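Local coordinates for galectin (Ovis aries, PDB 6N44), which probably binds beta-galactoside sugars as a lectin of the galectin family, a two-sheet beta sandwich that pairs with a second copy of itself, at residues V14-C19 with Q120-L125; V22-N27 with F90-L95; E37-F42 with D126-I131; V63-L68 with Q77-E82. All coordinates share one frame; numbering follows the deposited sequence.

Contact 1 of 4, residues V14-C19 with Q120-L125; sequences VSLTVC and QSVKML
Val14 N donates to Lys123 O at 3.2 Å with a straight N-H (166°), yet the donor stands well above the carbonyl plane. This is where the galectin sandwich passes from strand 10-13 to its other sheet: the backbone of 14-19 is loop, while 120-125 runs from the end of a 3-10 turn into strand 124-129. A classic beta bulge marks that entry, Lys123 and Met124 both facing Gly43. Coming back the other way, Lys123 CA makes a CA-H...O contact with Val14 O.

Among the side chains, Val122 sits between two partners. Its CB takes the CD1 methyl of Leu16 at 3.6 Å, and its CG1 meets Val14 CG2 at 3.9 Å. With CG1 anti to the backbone N (chi1 175°) and CG2 beside the backbone N, both methyls of Val122 lie against Leu16 CD1. Val14 CG1 reaches over to Leu125 CB at 4.0 Å. Phe42 carries the apolar patch inward, touching Leu16, Val122 and Leu125, whereas Val18 and Cys19 turn to the second subunit, where they pack on its Phe104.

A water bridges polar groups of the two segments: it accepts from Lys123 NZ at 2.8 Å, donates to Val14 O and meets Ser15 OG, while Lys123 NZ also donates to Gln120 O at 3.2 Å.

Contact 2 of 4, residues V22-N27 with F90-L95; sequences VKIKAN and FELQFL
Strands 19-28 and 90-97 are neighbours in the five-stranded antiparallel sheet, and Val22, Ile24 and Ala26 pair with Phe94, Leu92 and Phe90 through six backbone hydrogen bonds. The segment axes come within 4.7 Å at 160°. Phe90 folds back over its partner: with chi1 at 58°, CG lies between the backbone N and carbonyl carbon, which brings one ring face over Ala26 O, and CZ touches Ala26 CB at 3.7 Å. Further along, Ile24 CD1 meets the Phe94 ring at its edge, in plane, 4.0 Å from CE1.

This apolar face looks into the galectin sandwich, where Phe94 packs edge-to-face with Phe42 and Phe56 and Leu38 of the opposing sheet covers Phe90 and Leu92. Lys23, Lys25, Glu91 and Gln93 occupy the other face. The extended Glu91 chain brings its CD to 3.7 Å from Lys23 CD, but the charged ends are joined through water. One water accepts from both Lys23 NZ and Lys25 NZ and donates to Glu91 OE2; a second accepts from Lys23 NZ and donates to Glu91 OE1 at 2.6 Å. Gln93 NE2 lies 4.0 Å from Lys23 CE and donates its hydrogen bond to Cys19 O of the second subunit.

Contact 3 of 4, residues E37-F42 with D126-I131; sequences ELQVDF and DVRGDI
Glu37 and Asp130 are joined by two bonds just past the end of strand 124-129: Glu37 N donates to Asp130 OD2 at 2.8 Å, on the anti lone pair of that oxygen, and Asp130 N donates to Glu37 O. Asp130 centres an inverse gamma turn that ends the strand. Gly129 before it has backbone angles that suit glycine, and its CA lies 3.2 Å from Glu37 O.

From there the strands run antiparallel at 165°, with Gln39-Arg128 and Asp41-Asp126 as hydrogen-bonded pairs. Leu38, Val40 and Val127 share the inward face of the galectin sandwich; Leu38 CD1 touches Ile131 CD1 at 4.1 Å, and Val40 CG1 meets Val127 CG2. On the other face, Gln39 and Arg128 lie alongside each other, amide and guanidinium planes 35° apart, with NE2 of Gln39 4.0 Å from CD of Arg128.

Arg128 then curls back along its own strand. Its bend at chi3 (67°) lets it grip Asp126 side-on, NE to OD1 at 2.9 Å and NH2 to the syn lone pair of OD2 at 2.8 Å. Across the pair, Asp41 CB touches Asp126 CB, while Asp41 OD1 forms a salt bridge with Arg55, a beta-D-galactose-binding residue.

The two neighbouring carboxylates are thus each given an arginine, which probably offsets their mutual repulsion, and the salt bridge from Asp41 is consistent with holding Arg55 in position for the sugar.

Contact 4 of 4, residues V63-L68 with Q77-E82; sequences VVMNTL and QKLHTE
Val63 and Leu79, then Met65 and Gln77, are hydrogen-bonded pairs of an antiparallel ladder whose segment axes lie 4.8 Å apart at 167°, with Val64-Lys78 the non-hydrogen-bonded pair between them. Val63 N to Leu79 O is 2.8 Å, and Gln77 N to Met65 O is 2.9 Å.

On the face that carries Val63 and Met65, Leu79 is the common neighbour. Its CG lies between the backbone N and carbonyl carbon (chi1 65°), and the CD2 methyl lands 3.7 Å from Val63 CG1 and equally far from Met65 CE. That same methionine methyl, swung over by the bend at chi3, rests on the Gln77 amide, touching both NE2 and CD. The polar end of that amide is held elsewhere, Gln77 NE2 donating to Gln112 O. At the far end Val63 CG2 meets Thr81 CG2 at 3.8 Å.

On this face Met65 also packs on Phe54 and Phe56 of strand 52-59 and on Cys111 and Phe113 of the other sheet. On the reverse face, Lys78 CE comes to 4.0 Å from Val64 CG2, and Val64 touches Glu76 and Trp57.

Asn66 OD1 accepts from Thr67 N at 2.8 Å, on a tilted approach, and ND2 donates to Gly74 O; together these limit rotation of its amide. This is the 62-69/72-80 hairpin at the edge of the six-stranded galectin sheet, and Asn66, with Arg55 and Glu76, belongs to its beta-D-galactose site.

How the contacts relate
The four contacts lie on the two sheets of one galectin sandwich. Contacts 1, 3 and 4 reach the six-stranded sheet, the first two sharing strand 124-129 and lying about 17 Å apart between centres; contact 2 belongs to the five-stranded sheet. Contacts 2 and 3, about 11 Å apart between centres, meet face to face, Val22 CG2 on Phe42 CE2 and Ile24 CD1 on Val127 CG2, while Leu125 CD2 brings contact 1 onto Val22 CG1. Along the chain contact 2 is nested inside contact 1, contact 3 alternates with both, and contact 4 is nested within all three, touching none. Contact 4 holds Asn66, so the sugar site is on the six-stranded sheet, whereas contacts 1 and 2 reach the second subunit.

Contact 1 of 4, residues V14-C19 with Q120-L125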
loop_
_atom_site.group_PDB
_atom_site.type_symbol
_atom_site.label_atom_id
_atom_site.label_comp_id
_atom_site.label_asym_id
_atom_site.label_seq_id
_atom_site.Cartn_x
_atom_site.Cartn_y
_atom_site.Cartn_z
ATOM N N VAL A 14 8.896 -12.655 1.580
ATOM C CA VAL A 14 8.559 -11.259 1.876
ATOM C C VAL A 14 9.146 -10.842 3.221
ATOM O O VAL A 14 9.419 -11.671 4.091
ATOM C CB VAL A 14 7.033 -11.029 1.915
ATOM C CG1 VAL A 14 6.388 -11.271 0.537
ATOM C CG2 VAL A 14 6.402 -11.939 2.999
ATOM N N SER A 15 9.318 -9.523 3.391
ATOM C CA SER A 15 9.503 -8.899 4.703
ATOM C C SER A 15 8.458 -7.802 4.828
ATOM O O SER A 15 8.512 -6.806 4.100
ATOM C CB SER A 15 10.904 -8.296 4.888
ATOM O OG SER A 15 11.901 -9.222 4.538
ATOM N N LEU A 16 7.526 -7.971 5.753
ATOM C CA LEU A 16 6.467 -6.998 5.892
ATOM C C LEU A 16 6.977 -5.768 6.629
ATOM O O LEU A 16 7.934 -5.819 7.401
ATOM C CB LEU A 16 5.277 -7.582 6.656
ATOM C CG LEU A 16 4.613 -8.832 6.066
ATOM C CD1 LEU A 16 3.359 -9.179 6.856
ATOM C CD2 LEU A 16 4.281 -8.640 4.601
ATOM N N THR A 17 6.313 -4.653 6.383
ATOM C CA THR A 17 6.549 -3.488 7.214
ATOM C C THR A 17 5.209 -2.965 7.692
ATOM O O THR A 17 4.158 -3.556 7.422
ATOM C CB THR A 17 7.284 -2.389 6.447
ATOM O OG1 THR A 17 6.419 -1.894 5.413
ATOM C CG2 THR A 17 8.594 -2.902 5.845
ATOM N N VAL A 18 5.263 -1.815 8.360
ATOM C CA VAL A 18 4.105 -1.107 8.887
ATOM C C VAL A 18 3.343 -0.342 7.813
ATOM O O VAL A 18 2.269 0.218 8.088
ATOM C CB VAL A 18 4.758 -0.301 10.028
ATOM C CG1 VAL A 18 4.657 1.197 9.826
ATOM C CG2 VAL A 18 4.301 -0.796 11.370
ATOM N N CYS A 19 3.863 -0.315 6.580
ATOM C CA CYS A 19 3.158 0.279 5.442
ATOM C C CYS A 19 3.529 -0.562 4.223
ATOM O O CYS A 19 4.506 -0.263 3.535
ATOM C CB CYS A 19 3.521 1.744 5.229
ATOM S SG CYS A 19 2.592 2.460 3.846
ATOM N N GLN A 120 6.477 -8.729 11.678
ATOM C CA GLN A 120 7.882 -8.982 11.379
ATOM C C GLN A 120 8.218 -10.462 11.294
ATOM O O GLN A 120 9.292 -10.800 10.794
ATOM C CB GLN A 120 8.793 -8.327 12.428
ATOM C CG GLN A 120 8.685 -6.807 12.517
ATOM C CD GLN A 120 7.491 -6.356 13.352
ATOM O OE1 GLN A 120 6.809 -7.173 13.976
ATOM N NE2 GLN A 120 7.231 -5.050 13.363
ATOM N N SER A 121 7.348 -11.349 11.764
ATOM C CA SER A 121 7.639 -12.776 11.704
ATOM C C SER A 121 7.135 -13.430 10.419
ATOM O O SER A 121 7.481 -14.589 10.158
ATOM C CB SER A 121 7.053 -13.492 12.936
ATOM O OG SER A 121 5.639 -13.580 12.871
ATOM N N VAL A 122 6.335 -12.720 9.618
ATOM C CA VAL A 122 5.935 -13.222 8.306
ATOM C C VAL A 122 7.146 -13.238 7.384
ATOM O O VAL A 122 7.852 -12.230 7.240
ATOM C CB VAL A 122 4.809 -12.356 7.716
ATOM C CG1 VAL A 122 4.467 -12.812 6.284
ATOM C CG2 VAL A 122 3.577 -12.374 8.613
ATOM N N LYS A 123 7.400 -14.384 6.756
ATOM C CA LYS A 123 8.504 -14.516 5.817
ATOM C C LYS A 123 8.095 -15.072 4.468
ATOM O O LYS A 123 8.933 -15.102 3.564
ATOM C CB LYS A 123 9.601 -15.434 6.382
ATOM C CG LYS A 123 10.128 -15.049 7.751
ATOM C CD LYS A 123 10.878 -13.755 7.700
ATOM C CE LYS A 123 11.127 -13.220 9.111
ATOM N NZ LYS A 123 11.722 -11.851 9.076
ATOM N N MET A 124 6.854 -15.532 4.305
ATOM C CA MET A 124 6.471 -16.264 3.103
ATOM C C MET A 124 5.011 -15.973 2.799
ATOM O O MET A 124 4.137 -16.207 3.644
ATOM C CB MET A 124 6.696 -17.768 3.293
ATOM C CG MET A 124 6.246 -18.619 2.125
ATOM S SD MET A 124 7.142 -18.133 0.641
ATOM C CE MET A 124 8.829 -18.521 1.125
ATOM N N LEU A 125 4.761 -15.466 1.605
ATOM C CA LEU A 125 3.418 -15.250 1.088
ATOM C C LEU A 125 3.044 -16.435 0.200
ATOM O O LEU A 125 3.843 -16.864 -0.632
ATOM C CB LEU A 125 3.359 -13.938 0.302
ATOM C CG LEU A 125 2.034 -13.677 -0.434
ATOM C CD1 LEU A 125 0.928 -13.367 0.557
ATOM C CD2 LEU A 125 2.173 -12.552 -1.466
HETATM O O HOH W 1 11.156 -11.023 6.431
HETATM O O HOH W 2 7.702 -9.782 7.886
#

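Contact 2 of 4, residues V22-N27 with F90-L95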
loop_
_atom_site.group_PDB
_atom_site.type_symbol
_atom_site.label_atom_id
_atom_site.label_comp_id
_atom_site.label_asym_id
_atom_site.label_seq_id
_atom_site.Cartn_x
_atom_site.Cartn_y
_atom_site.Cartn_z
ATOM N N VAL A 22 0.071 -5.819 -0.648
ATOM C CA VAL A 22 0.009 -6.958 -1.557
ATOM C C VAL A 22 -1.194 -6.747 -2.462
ATOM O O VAL A 22 -2.299 -6.476 -1.973
ATOM C CB VAL A 22 -0.142 -8.289 -0.798
ATOM C CG1 VAL A 22 -0.230 -9.470 -1.800
ATOM C CG2 VAL A 22 0.992 -8.486 0.220
ATOM N N LYS A 23 -0.992 -6.875 -3.772
ATOM C CA LYS A 23 -2.083 -6.775 -4.733
ATOM C C LYS A 23 -2.109 -8.032 -5.587
ATOM O O LYS A 23 -1.161 -8.294 -6.334
ATOM C CB LYS A 23 -1.948 -5.550 -5.632
ATOM C CG LYS A 23 -3.159 -5.408 -6.553
ATOM C CD LYS A 23 -3.017 -4.293 -7.557
ATOM C CE LYS A 23 -2.738 -2.961 -6.877
ATOM N NZ LYS A 23 -2.893 -1.831 -7.863
ATOM N N ILE A 24 -3.203 -8.781 -5.493
ATOM C CA ILE A 24 -3.404 -10.042 -6.206
ATOM C C ILE A 24 -4.501 -9.837 -7.236
ATOM O O ILE A 24 -5.572 -9.309 -6.912
ATOM C CB ILE A 24 -3.800 -11.172 -5.240
ATOM C CG1 ILE A 24 -2.642 -11.497 -4.298
ATOM C CG2 ILE A 24 -4.303 -12.409 -6.016
ATOM C CD1 ILE A 24 -3.099 -12.019 -2.946
ATOM N N LYS A 25 -4.253 -10.270 -8.468
ATOM C CA LYS A 25 -5.280 -10.261 -9.505
ATOM C C LYS A 25 -5.514 -11.699 -9.947
ATOM O O LYS A 25 -4.571 -12.378 -10.372
ATOM C CB LYS A 25 -4.873 -9.378 -10.682
ATOM C CG LYS A 25 -4.749 -7.896 -10.285
ATOM C CD LYS A 25 -4.406 -7.009 -11.454
ATOM C CE LYS A 25 -4.428 -5.559 -11.010
ATOM N NZ LYS A 25 -3.803 -4.626 -11.984
ATOM N N ALA A 26 -6.761 -12.164 -9.831
ATOM C CA ALA A 26 -7.084 -13.565 -10.086
ATOM C C ALA A 26 -8.545 -13.692 -10.505
ATOM O O ALA A 26 -9.302 -12.717 -10.507
ATOM C CB ALA A 26 -6.794 -14.428 -8.850
ATOM N N ASN A 27 -8.938 -14.924 -10.842
ATOM C CA ASN A 27 -10.306 -15.242 -11.226
ATOM C C ASN A 27 -10.629 -16.651 -10.749
ATOM O O ASN A 27 -9.830 -17.569 -10.963
ATOM C CB ASN A 27 -10.479 -15.150 -12.743
ATOM C CG ASN A 27 -11.930 -15.167 -13.167
ATOM O OD1 ASN A 27 -12.830 -15.472 -12.368
ATOM N ND2 ASN A 27 -12.172 -14.835 -14.433
ATOM N N PHE A 90 -11.050 -10.451 -10.266
ATOM C CA PHE A 90 -11.089 -9.578 -9.104
ATOM C C PHE A 90 -9.682 -9.113 -8.765
ATOM O O PHE A 90 -8.675 -9.730 -9.146
ATOM C CB PHE A 90 -11.736 -10.277 -7.886
ATOM C CG PHE A 90 -11.045 -11.569 -7.464
ATOM C CD1 PHE A 90 -9.979 -11.554 -6.564
ATOM C CD2 PHE A 90 -11.475 -12.796 -7.953
ATOM C CE1 PHE A 90 -9.341 -12.749 -6.170
ATOM C CE2 PHE A 90 -10.831 -13.999 -7.565
ATOM C CZ PHE A 90 -9.775 -13.973 -6.673
ATOM N N GLU A 91 -9.633 -8.009 -8.037
ATOM C CA GLU A 91 -8.410 -7.496 -7.446
ATOM C C GLU A 91 -8.530 -7.560 -5.931
ATOM O O GLU A 91 -9.371 -6.873 -5.340
ATOM C CB GLU A 91 -8.149 -6.063 -7.898
ATOM C CG GLU A 91 -6.948 -5.466 -7.236
ATOM C CD GLU A 91 -6.720 -4.035 -7.685
ATOM O OE1 GLU A 91 -6.572 -3.163 -6.804
ATOM O OE2 GLU A 91 -6.720 -3.794 -8.916
ATOM N N LEU A 92 -7.686 -8.370 -5.309
ATOM C CA LEU A 92 -7.660 -8.544 -3.867
ATOM C C LEU A 92 -6.413 -7.855 -3.320
ATOM O O LEU A 92 -5.291 -8.163 -3.747
ATOM C CB LEU A 92 -7.682 -10.030 -3.514
ATOM C CG LEU A 92 -7.347 -10.451 -2.084
ATOM C CD1 LEU A 92 -8.386 -9.936 -1.072
ATOM C CD2 LEU A 92 -7.240 -11.965 -2.032
ATOM N N GLN A 93 -6.610 -6.925 -2.384
ATOM C CA GLN A 93 -5.510 -6.178 -1.778
ATOM C C GLN A 93 -5.430 -6.439 -0.284
ATOM O O GLN A 93 -6.448 -6.362 0.417
ATOM C CB GLN A 93 -5.671 -4.671 -1.986
ATOM C CG GLN A 93 -5.370 -4.170 -3.374
ATOM C CD GLN A 93 -5.704 -2.698 -3.481
ATOM O OE1 GLN A 93 -6.884 -2.318 -3.464
ATOM N NE2 GLN A 93 -4.666 -1.851 -3.528
ATOM N N PHE A 94 -4.212 -6.675 0.207
ATOM C CA PHE A 94 -3.930 -6.685 1.634
ATOM C C PHE A 94 -3.021 -5.515 1.951
ATOM O O PHE A 94 -1.965 -5.349 1.332
ATOM C CB PHE A 94 -3.263 -7.996 2.091
ATOM C CG PHE A 94 -4.112 -9.214 1.886
ATOM C CD1 PHE A 94 -4.072 -9.907 0.683
ATOM C CD2 PHE A 94 -4.950 -9.663 2.888
ATOM C CE1 PHE A 94 -4.854 -11.046 0.476
ATOM C CE2 PHE A 94 -5.742 -10.801 2.699
ATOM C CZ PHE A 94 -5.690 -11.499 1.486
ATOM N N LEU A 95 -3.431 -4.718 2.919
ATOM C CA LEU A 95 -2.658 -3.591 3.410
ATOM C C LEU A 95 -2.173 -3.931 4.808
ATOM O O LEU A 95 -2.993 -4.119 5.710
ATOM C CB LEU A 95 -3.525 -2.332 3.422
ATOM C CG LEU A 95 -2.831 -1.029 3.786
ATOM C CD1 LEU A 95 -1.637 -0.770 2.865
ATOM C CD2 LEU A 95 -3.871 0.100 3.713
HETATM O O HOH W 3 -4.477 -2.528 -10.357
HETATM O O HOH W 4 -5.675 -0.886 -7.544
#

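Contact 3 of 4, residues E37-F42 with D126-I131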
loop_
_atom_site.group_PDB
_atom_site.type_symbol
_atom_site.label_atom_id
_atom_site.label_comp_id
_atom_site.label_asym_id
_atom_site.label_seq_id
_atom_site.Cartn_x
_atom_site.Cartn_y
_atom_site.Cartn_z
ATOM N N GLU A 37 -12.310 -22.335 -4.048
ATOM C CA GLU A 37 -11.768 -21.726 -2.841
ATOM C C GLU A 37 -10.599 -20.819 -3.196
ATOM O O GLU A 37 -9.921 -21.015 -4.206
ATOM C CB GLU A 37 -11.273 -22.791 -1.852
ATOM C CG GLU A 37 -12.183 -23.985 -1.712
ATOM C CD GLU A 37 -11.827 -24.896 -0.535
ATOM O OE1 GLU A 37 -10.726 -24.744 0.049
ATOM O OE2 GLU A 37 -12.664 -25.763 -0.178
ATOM N N LEU A 38 -10.367 -19.835 -2.341
ATOM C CA LEU A 38 -9.214 -18.952 -2.417
ATOM C C LEU A 38 -8.555 -18.920 -1.046
ATOM O O LEU A 38 -9.243 -18.816 -0.026
ATOM C CB LEU A 38 -9.648 -17.534 -2.855
ATOM C CG LEU A 38 -8.654 -16.397 -2.641
ATOM C CD1 LEU A 38 -7.375 -16.630 -3.463
ATOM C CD2 LEU A 38 -9.324 -15.084 -3.008
ATOM N N GLN A 39 -7.227 -19.013 -1.012
ATOM C CA GLN A 39 -6.521 -19.047 0.261
ATOM C C GLN A 39 -5.216 -18.270 0.168
ATOM O O GLN A 39 -4.404 -18.535 -0.723
ATOM C CB GLN A 39 -6.229 -20.486 0.703
ATOM C CG GLN A 39 -5.549 -20.527 2.061
ATOM C CD GLN A 39 -5.461 -21.930 2.583
ATOM O OE1 GLN A 39 -6.448 -22.472 3.073
ATOM N NE2 GLN A 39 -4.293 -22.540 2.455
ATOM N N VAL A 40 -5.012 -17.320 1.081
ATOM C CA VAL A 40 -3.788 -16.514 1.119
ATOM C C VAL A 40 -3.165 -16.637 2.502
ATOM O O VAL A 40 -3.800 -16.298 3.510
ATOM C CB VAL A 40 -4.034 -15.031 0.782
ATOM C CG1 VAL A 40 -2.710 -14.253 0.838
ATOM C CG2 VAL A 40 -4.684 -14.875 -0.593
ATOM N N ASP A 41 -1.916 -17.092 2.548
ATOM C CA ASP A 41 -1.193 -17.282 3.799
ATOM C C ASP A 41 -0.064 -16.265 3.877
ATOM O O ASP A 41 0.824 -16.244 3.014
ATOM C CB ASP A 41 -0.618 -18.700 3.923
ATOM C CG ASP A 41 -1.669 -19.730 4.333
ATOM O OD1 ASP A 41 -2.816 -19.323 4.611
ATOM O OD2 ASP A 41 -1.348 -20.946 4.392
ATOM N N PHE A 42 -0.101 -15.440 4.913
ATOM C CA PHE A 42 1.075 -14.709 5.371
ATOM C C PHE A 42 1.706 -15.596 6.437
ATOM O O PHE A 42 1.305 -15.574 7.604
ATOM C CB PHE A 42 0.690 -13.340 5.916
ATOM C CG PHE A 42 0.153 -12.382 4.868
ATOM C CD1 PHE A 42 -1.133 -12.514 4.370
ATOM C CD2 PHE A 42 0.943 -11.343 4.393
ATOM C CE1 PHE A 42 -1.624 -11.611 3.416
ATOM C CE2 PHE A 42 0.462 -10.456 3.436
ATOM C CZ PHE A 42 -0.823 -10.586 2.953
ATOM N N ASP A 126 1.846 -16.971 0.397
ATOM C CA ASP A 126 1.397 -18.181 -0.291
ATOM C C ASP A 126 -0.015 -17.918 -0.780
ATOM O O ASP A 126 -0.920 -17.691 0.031
ATOM C CB ASP A 126 1.443 -19.406 0.650
ATOM C CG ASP A 126 0.983 -20.719 -0.012
ATOM O OD1 ASP A 126 0.020 -20.748 -0.813
ATOM O OD2 ASP A 126 1.569 -21.766 0.313
ATOM N N VAL A 127 -0.199 -17.931 -2.098
ATOM C CA VAL A 127 -1.494 -17.704 -2.721
ATOM C C VAL A 127 -1.861 -18.965 -3.488
ATOM O O VAL A 127 -1.075 -19.435 -4.324
ATOM C CB VAL A 127 -1.468 -16.484 -3.661
ATOM C CG1 VAL A 127 -2.836 -16.284 -4.317
ATOM C CG2 VAL A 127 -0.999 -15.219 -2.911
ATOM N N ARG A 128 -3.053 -19.499 -3.221
ATOM C CA ARG A 128 -3.491 -20.730 -3.873
ATOM C C ARG A 128 -5.013 -20.798 -3.879
ATOM O O ARG A 128 -5.701 -19.992 -3.244
ATOM C CB ARG A 128 -2.916 -21.959 -3.175
ATOM C CG ARG A 128 -3.399 -22.143 -1.749
ATOM C CD ARG A 128 -2.804 -23.432 -1.151
ATOM N NE ARG A 128 -1.355 -23.332 -0.989
ATOM C CZ ARG A 128 -0.520 -24.369 -1.024
ATOM N NH1 ARG A 128 -0.988 -25.600 -1.219
ATOM N NH2 ARG A 128 0.788 -24.177 -0.874
ATOM N N GLY A 129 -5.529 -21.786 -4.596
ATOM C CA GLY A 129 -6.947 -22.067 -4.612
ATOM C C GLY A 129 -7.407 -22.499 -5.991
ATOM O O GLY A 129 -6.615 -22.755 -6.900
ATOM N N ASP A 130 -8.723 -22.587 -6.148
ATOM C CA ASP A 130 -9.317 -22.865 -7.455
ATOM C C ASP A 130 -9.392 -21.569 -8.263
ATOM O O ASP A 130 -10.454 -20.982 -8.483
ATOM C CB ASP A 130 -10.680 -23.508 -7.262
ATOM C CG ASP A 130 -10.601 -24.707 -6.358
ATOM O OD1 ASP A 130 -10.029 -25.728 -6.811
ATOM O OD2 ASP A 130 -11.062 -24.615 -5.198
ATOM N N ILE A 131 -8.217 -21.118 -8.714
ATOM C CA ILE A 131 -8.096 -19.801 -9.322
ATOM C C ILE A 131 -7.145 -19.848 -10.509
ATOM O O ILE A 131 -6.237 -20.681 -10.575
ATOM C CB ILE A 131 -7.602 -18.744 -8.293
ATOM C CG1 ILE A 131 -6.240 -19.140 -7.725
ATOM C CG2 ILE A 131 -8.599 -18.566 -7.156
ATOM C CD1 ILE A 131 -5.610 -18.062 -6.839
HETATM O O HOH W 5 -2.348 -20.117 0.895
HETATM O O HOH W 6 -0.575 -22.579 2.252
#

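Contact 4 of 4, residues V63-L68 with Q77-E82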
loop_
_atom_site.group_PDB
_atom_site.type_symbol
_atom_site.label_atom_id
_atom_site.label_comp_id
_atom_site.label_asym_id
_atom_site.label_seq_id
_atom_site.Cartn_x
_atom_site.Cartn_y
_atom_site.Cartn_z
ATOM N N VAL A 63 -15.834 -15.591 4.209
ATOM C CA VAL A 63 -14.426 -15.360 4.515
ATOM C C VAL A 63 -14.155 -15.895 5.913
ATOM O O VAL A 63 -14.868 -15.552 6.862
ATOM C CB VAL A 63 -14.066 -13.862 4.443
ATOM C CG1 VAL A 63 -12.714 -13.607 5.105
ATOM C CG2 VAL A 63 -14.099 -13.329 3.004
ATOM N N VAL A 64 -13.109 -16.703 6.057
ATOM C CA VAL A 64 -12.600 -17.071 7.371
ATOM C C VAL A 64 -11.148 -16.613 7.478
ATOM O O VAL A 64 -10.342 -16.877 6.578
ATOM C CB VAL A 64 -12.721 -18.585 7.628
ATOM C CG1 VAL A 64 -12.179 -18.923 9.017
ATOM C CG2 VAL A 64 -14.174 -19.028 7.483
ATOM N N MET A 65 -10.816 -15.930 8.573
ATOM C CA MET A 65 -9.443 -15.525 8.853
ATOM C C MET A 65 -9.020 -16.074 10.206
ATOM O O MET A 65 -9.808 -16.072 11.153
ATOM C CB MET A 65 -9.297 -14.004 8.831
ATOM C CG MET A 65 -9.666 -13.392 7.467
ATOM S SD MET A 65 -9.758 -11.598 7.501
ATOM C CE MET A 65 -11.344 -11.321 8.300
ATOM N N ASN A 66 -7.776 -16.528 10.305
ATOM C CA ASN A 66 -7.321 -17.136 11.547
ATOM C C ASN A 66 -5.805 -17.083 11.608
ATOM O O ASN A 66 -5.137 -16.670 10.658
ATOM C CB ASN A 66 -7.826 -18.574 11.670
ATOM C CG ASN A 66 -8.088 -18.973 13.104
ATOM O OD1 ASN A 66 -7.616 -18.319 14.038
ATOM N ND2 ASN A 66 -8.851 -20.050 13.291
ATOM N N THR A 67 -5.271 -17.534 12.740
ATOM C CA THR A 67 -3.850 -17.567 13.029
ATOM C C THR A 67 -3.492 -18.952 13.541
ATOM O O THR A 67 -4.193 -19.501 14.399
ATOM C CB THR A 67 -3.470 -16.519 14.086
ATOM O OG1 THR A 67 -3.742 -15.202 13.582
ATOM C CG2 THR A 67 -2.009 -16.637 14.444
ATOM N N LEU A 68 -2.415 -19.510 13.005
ATOM C CA LEU A 68 -1.858 -20.779 13.457
ATOM C C LEU A 68 -0.618 -20.462 14.280
ATOM O O LEU A 68 0.381 -19.976 13.738
ATOM C CB LEU A 68 -1.509 -21.683 12.276
ATOM C CG LEU A 68 -0.827 -22.999 12.693
ATOM C CD1 LEU A 68 -1.802 -23.926 13.424
ATOM C CD2 LEU A 68 -0.215 -23.709 11.500
ATOM N N GLN A 77 -12.191 -15.444 12.746
ATOM C CA GLN A 77 -12.957 -14.256 12.396
ATOM C C GLN A 77 -13.648 -14.573 11.073
ATOM O O GLN A 77 -12.980 -14.770 10.054
ATOM C CB GLN A 77 -12.063 -13.017 12.291
ATOM C CG GLN A 77 -12.865 -11.741 12.004
ATOM C CD GLN A 77 -12.006 -10.478 11.881
ATOM O OE1 GLN A 77 -10.869 -10.415 12.369
ATOM N NE2 GLN A 77 -12.556 -9.471 11.220
ATOM N N LYS A 78 -14.984 -14.648 11.090
ATOM C CA LYS A 78 -15.746 -15.144 9.950
ATOM C C LYS A 78 -16.794 -14.130 9.517
ATOM O O LYS A 78 -17.468 -13.541 10.362
ATOM C CB LYS A 78 -16.434 -16.478 10.283
ATOM C CG LYS A 78 -17.515 -16.849 9.286
ATOM C CD LYS A 78 -18.336 -18.063 9.731
ATOM C CE LYS A 78 -17.535 -19.350 9.634
ATOM N NZ LYS A 78 -18.420 -20.554 9.532
ATOM N N LEU A 79 -16.954 -13.942 8.201
ATOM C CA LEU A 79 -17.950 -12.999 7.706
ATOM C C LEU A 79 -18.464 -13.434 6.342
ATOM O O LEU A 79 -17.912 -14.328 5.695
ATOM C CB LEU A 79 -17.393 -11.573 7.614
ATOM C CG LEU A 79 -16.269 -11.400 6.593
ATOM C CD1 LEU A 79 -16.350 -10.040 5.911
ATOM C CD2 LEU A 79 -14.940 -11.570 7.292
ATOM N N HIS A 80 -19.539 -12.775 5.913
ATOM C CA HIS A 80 -20.135 -12.966 4.601
ATOM C C HIS A 80 -19.789 -11.789 3.700
ATOM O O HIS A 80 -19.757 -10.640 4.149
ATOM C CB HIS A 80 -21.661 -13.091 4.688
ATOM C CG HIS A 80 -22.129 -14.250 5.510
ATOM N ND1 HIS A 80 -22.710 -15.370 4.953
ATOM C CD2 HIS A 80 -22.109 -14.462 6.847
ATOM C CE1 HIS A 80 -23.028 -16.220 5.912
ATOM N NE2 HIS A 80 -22.673 -15.694 7.072
ATOM N N THR A 81 -19.541 -12.074 2.427
ATOM C CA THR A 81 -19.309 -11.017 1.461
ATOM C C THR A 81 -19.767 -11.497 0.098
ATOM O O THR A 81 -19.751 -12.696 -0.196
ATOM C CB THR A 81 -17.831 -10.585 1.405
ATOM O OG1 THR A 81 -17.666 -9.586 0.395
ATOM C CG2 THR A 81 -16.939 -11.765 1.071
ATOM N N GLU A 82 -20.186 -10.546 -0.726
ATOM C CA GLU A 82 -20.538 -10.801 -2.111
ATOM C C GLU A 82 -19.462 -10.316 -3.072
ATOM O O GLU A 82 -19.696 -10.283 -4.284
ATOM C CB GLU A 82 -21.879 -10.141 -2.429
ATOM C CG GLU A 82 -23.048 -10.825 -1.741
ATOM C CD GLU A 82 -23.197 -12.284 -2.170
ATOM O OE1 GLU A 82 -23.609 -12.528 -3.329
ATOM O OE2 GLU A 82 -22.895 -13.190 -1.358
#